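Local coordinates for uncharacterized protein (Leptospirillum rubarum, PDB 3OMD) that is of unknown function but belongs to the DUF5069 family and folds as an all-alpha chain of helices joined by loops, at residues R14-R19 with L26-D31. Sequence-based numbering, arbitrary orientation.
Sequences RSPVDR and LKRVID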
loop_
_atom_site.group_PDB
_atom_site.type_symbol
_atom_site.label_atom_id
_atom_site.label_comp_id
_atom_site.label_asym_id
_atom_site.label_seq_id
_atom_site.Cartn_x
_atom_site.Cartn_y
_atom_site.Cartn_z
ATOM N N ARG A 14 0.887 1.639 7.042
ATOM C CA ARG A 14 -0.442 2.263 7.158
ATOM C C ARG A 14 -1.482 1.637 6.233
ATOM O O ARG A 14 -1.136 0.916 5.262
ATOM C CB ARG A 14 -0.320 3.791 6.954
ATOM C CG ARG A 14 0.280 4.443 8.242
ATOM C CD ARG A 14 0.645 5.907 8.063
ATOM N NE ARG A 14 1.711 6.056 7.079
ATOM C CZ ARG A 14 2.107 7.242 6.614
ATOM N NH1 ARG A 14 1.511 8.355 7.029
ATOM N NH2 ARG A 14 3.066 7.307 5.707
ATOM N N SER A 15 -2.748 1.921 6.555
ATOM C CA SER A 15 -3.853 1.302 5.844
ATOM C C SER A 15 -3.822 1.597 4.353
ATOM O O SER A 15 -3.545 2.729 3.941
ATOM C CB SER A 15 -5.174 1.832 6.411
ATOM O OG SER A 15 -6.261 1.318 5.642
ATOM N N PRO A 16 -4.200 0.613 3.528
ATOM C CA PRO A 16 -4.398 0.850 2.081
ATOM C C PRO A 16 -5.278 2.068 1.811
ATOM O O PRO A 16 -5.098 2.725 0.783
ATOM C CB PRO A 16 -5.156 -0.423 1.631
ATOM C CG PRO A 16 -4.537 -1.510 2.512
ATOM C CD PRO A 16 -4.434 -0.803 3.900
ATOM N N VAL A 17 -6.266 2.337 2.668
ATOM C CA VAL A 17 -7.260 3.379 2.374
ATOM C C VAL A 17 -7.113 4.626 3.281
ATOM O O VAL A 17 -8.012 5.472 3.321
ATOM C CB VAL A 17 -8.700 2.805 2.376
ATOM C CG1 VAL A 17 -8.827 1.709 1.258
ATOM C CG2 VAL A 17 -9.120 2.332 3.771
ATOM N N ASP A 18 -5.954 4.736 3.946
ATOM C CA ASP A 18 -5.581 5.942 4.706
ATOM C C ASP A 18 -4.936 6.868 3.649
ATOM O O ASP A 18 -3.747 6.738 3.325
ATOM C CB ASP A 18 -4.599 5.553 5.806
ATOM C CG ASP A 18 -4.183 6.742 6.677
ATOM O OD1 ASP A 18 -4.605 7.900 6.398
ATOM O OD2 ASP A 18 -3.415 6.477 7.616
ATOM N N ARG A 19 -5.737 7.794 3.100
ATOM C CA ARG A 19 -5.325 8.475 1.850
ATOM C C ARG A 19 -4.361 9.643 2.089
ATOM O O ARG A 19 -4.385 10.300 3.155
ATOM C CB ARG A 19 -6.555 8.966 1.089
ATOM C CG ARG A 19 -7.441 7.804 0.607
ATOM C CD ARG A 19 -8.710 8.312 -0.086
ATOM N NE ARG A 19 -9.471 7.176 -0.617
ATOM C CZ ARG A 19 -10.675 7.304 -1.148
ATOM N NH1 ARG A 19 -11.260 8.511 -1.215
ATOM N NH2 ARG A 19 -11.304 6.241 -1.636
ATOM N N LEU A 26 -0.608 5.110 -1.155
ATOM C CA LEU A 26 0.615 5.957 -1.082
ATOM C C LEU A 26 1.234 5.951 0.335
ATOM O O LEU A 26 2.458 5.745 0.484
ATOM C CB LEU A 26 0.293 7.375 -1.569
ATOM C CG LEU A 26 1.466 8.359 -1.435
ATOM C CD1 LEU A 26 2.741 7.869 -2.136
ATOM C CD2 LEU A 26 1.002 9.747 -1.986
ATOM N N LYS A 27 0.425 6.164 1.387
ATOM C CA LYS A 27 1.022 6.119 2.752
ATOM C C LYS A 27 1.654 4.746 3.013
ATOM O O LYS A 27 2.733 4.663 3.600
ATOM C CB LYS A 27 -0.047 6.397 3.810
ATOM C CG LYS A 27 -0.449 7.887 3.878
ATOM C CD LYS A 27 -1.353 8.106 5.080
ATOM C CE LYS A 27 -1.740 9.577 5.191
ATOM N NZ LYS A 27 -2.570 9.824 6.432
ATOM N N ARG A 28 0.928 3.680 2.633
ATOM C CA ARG A 28 1.376 2.325 2.900
ATOM C C ARG A 28 2.723 2.052 2.209
ATOM O O ARG A 28 3.642 1.467 2.804
ATOM C CB ARG A 28 0.311 1.346 2.385
ATOM C CG ARG A 28 0.643 -0.136 2.681
ATOM C CD ARG A 28 -0.570 -0.964 2.362
ATOM N NE ARG A 28 -0.391 -2.356 2.783
ATOM C CZ ARG A 28 -0.613 -2.798 4.020
ATOM N NH1 ARG A 28 -1.075 -1.980 4.962
ATOM N NH2 ARG A 28 -0.407 -4.092 4.298
ATOM N N VAL A 29 2.834 2.455 0.945
ATOM C CA VAL A 29 4.081 2.209 0.232
ATOM C C VAL A 29 5.205 3.149 0.643
ATOM O O VAL A 29 6.370 2.763 0.521
ATOM C CB VAL A 29 3.840 2.154 -1.307
ATOM C CG1 VAL A 29 3.646 3.552 -1.926
ATOM C CG2 VAL A 29 4.974 1.425 -1.991
ATOM N N ILE A 30 4.884 4.370 1.085
ATOM C CA ILE A 30 5.922 5.151 1.789
ATOM C C ILE A 30 6.533 4.335 2.929
ATOM O O ILE A 30 7.763 4.230 3.060
ATOM C CB ILE A 30 5.352 6.494 2.277
ATOM C CG1 ILE A 30 5.098 7.410 1.059
ATOM C CG2 ILE A 30 6.320 7.196 3.291
ATOM C CD1 ILE A 30 4.216 8.661 1.472
ATOM N N ASP A 31 5.664 3.749 3.746
ATOM C CA ASP A 31 6.158 3.006 4.912
ATOM C C ASP A 31 6.983 1.809 4.477
ATOM O O ASP A 31 8.035 1.535 5.050
ATOM C CB ASP A 31 4.983 2.535 5.757
ATOM C CG ASP A 31 4.248 3.676 6.438
ATOM O OD1 ASP A 31 4.763 4.825 6.500
ATOM O OD2 ASP A 31 3.108 3.446 6.925
HETATM O O HOH W 1 -0.759 9.273 8.744
HETATM O O HOH W 2 -1.925 3.816 1.890
HETATM O O HOH W 3 -2.415 6.477 1.045
#
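Bent at chi3 (-64°), the side chain of Arg14 folds its guanidinium against Asp31 and Lys27, while Arg28 runs extended past the Arg14 carbonyl as far as NE, and a turn at chi4 (84°) brings NH1 back to it. Asp31 suits its place because one carboxylate oxygen can serve two donors: OD2 takes Arg14 N at 2.9 Å through its anti lone pair. On the syn side it takes Arg14 NE at 3.0 Å in a salt bridge, the guanidinium and carboxylate planes 25° apart. Lys27 CB sits 3.6 Å above the guanidinium plane of Arg14, its aliphatic stem over one face, while NZ reaches Asp18 OD1, 2.8 Å away, from above the carboxylate plane. Water 1 accepts from Arg14 NH1 and Lys27 NZ, probably easing their like charges; Asp75 also pairs with NH1. Arg28 NH1 donates to Arg14 O at 2.9 Å from above the carbonyl plane and pairs with Glu141. Pro16, its phi fixed by the ring, suits the type I turn Ser15-Asp18. Lacking earlier helix carbonyls, Lys27 N and Arg28 N donate to waters 3 and 2, bound to Asp18 O and Ser15 O. The loop thus folds back on helix 26-38, Pro16 packing on helix 133-140 and Ile30 on helix 75-85.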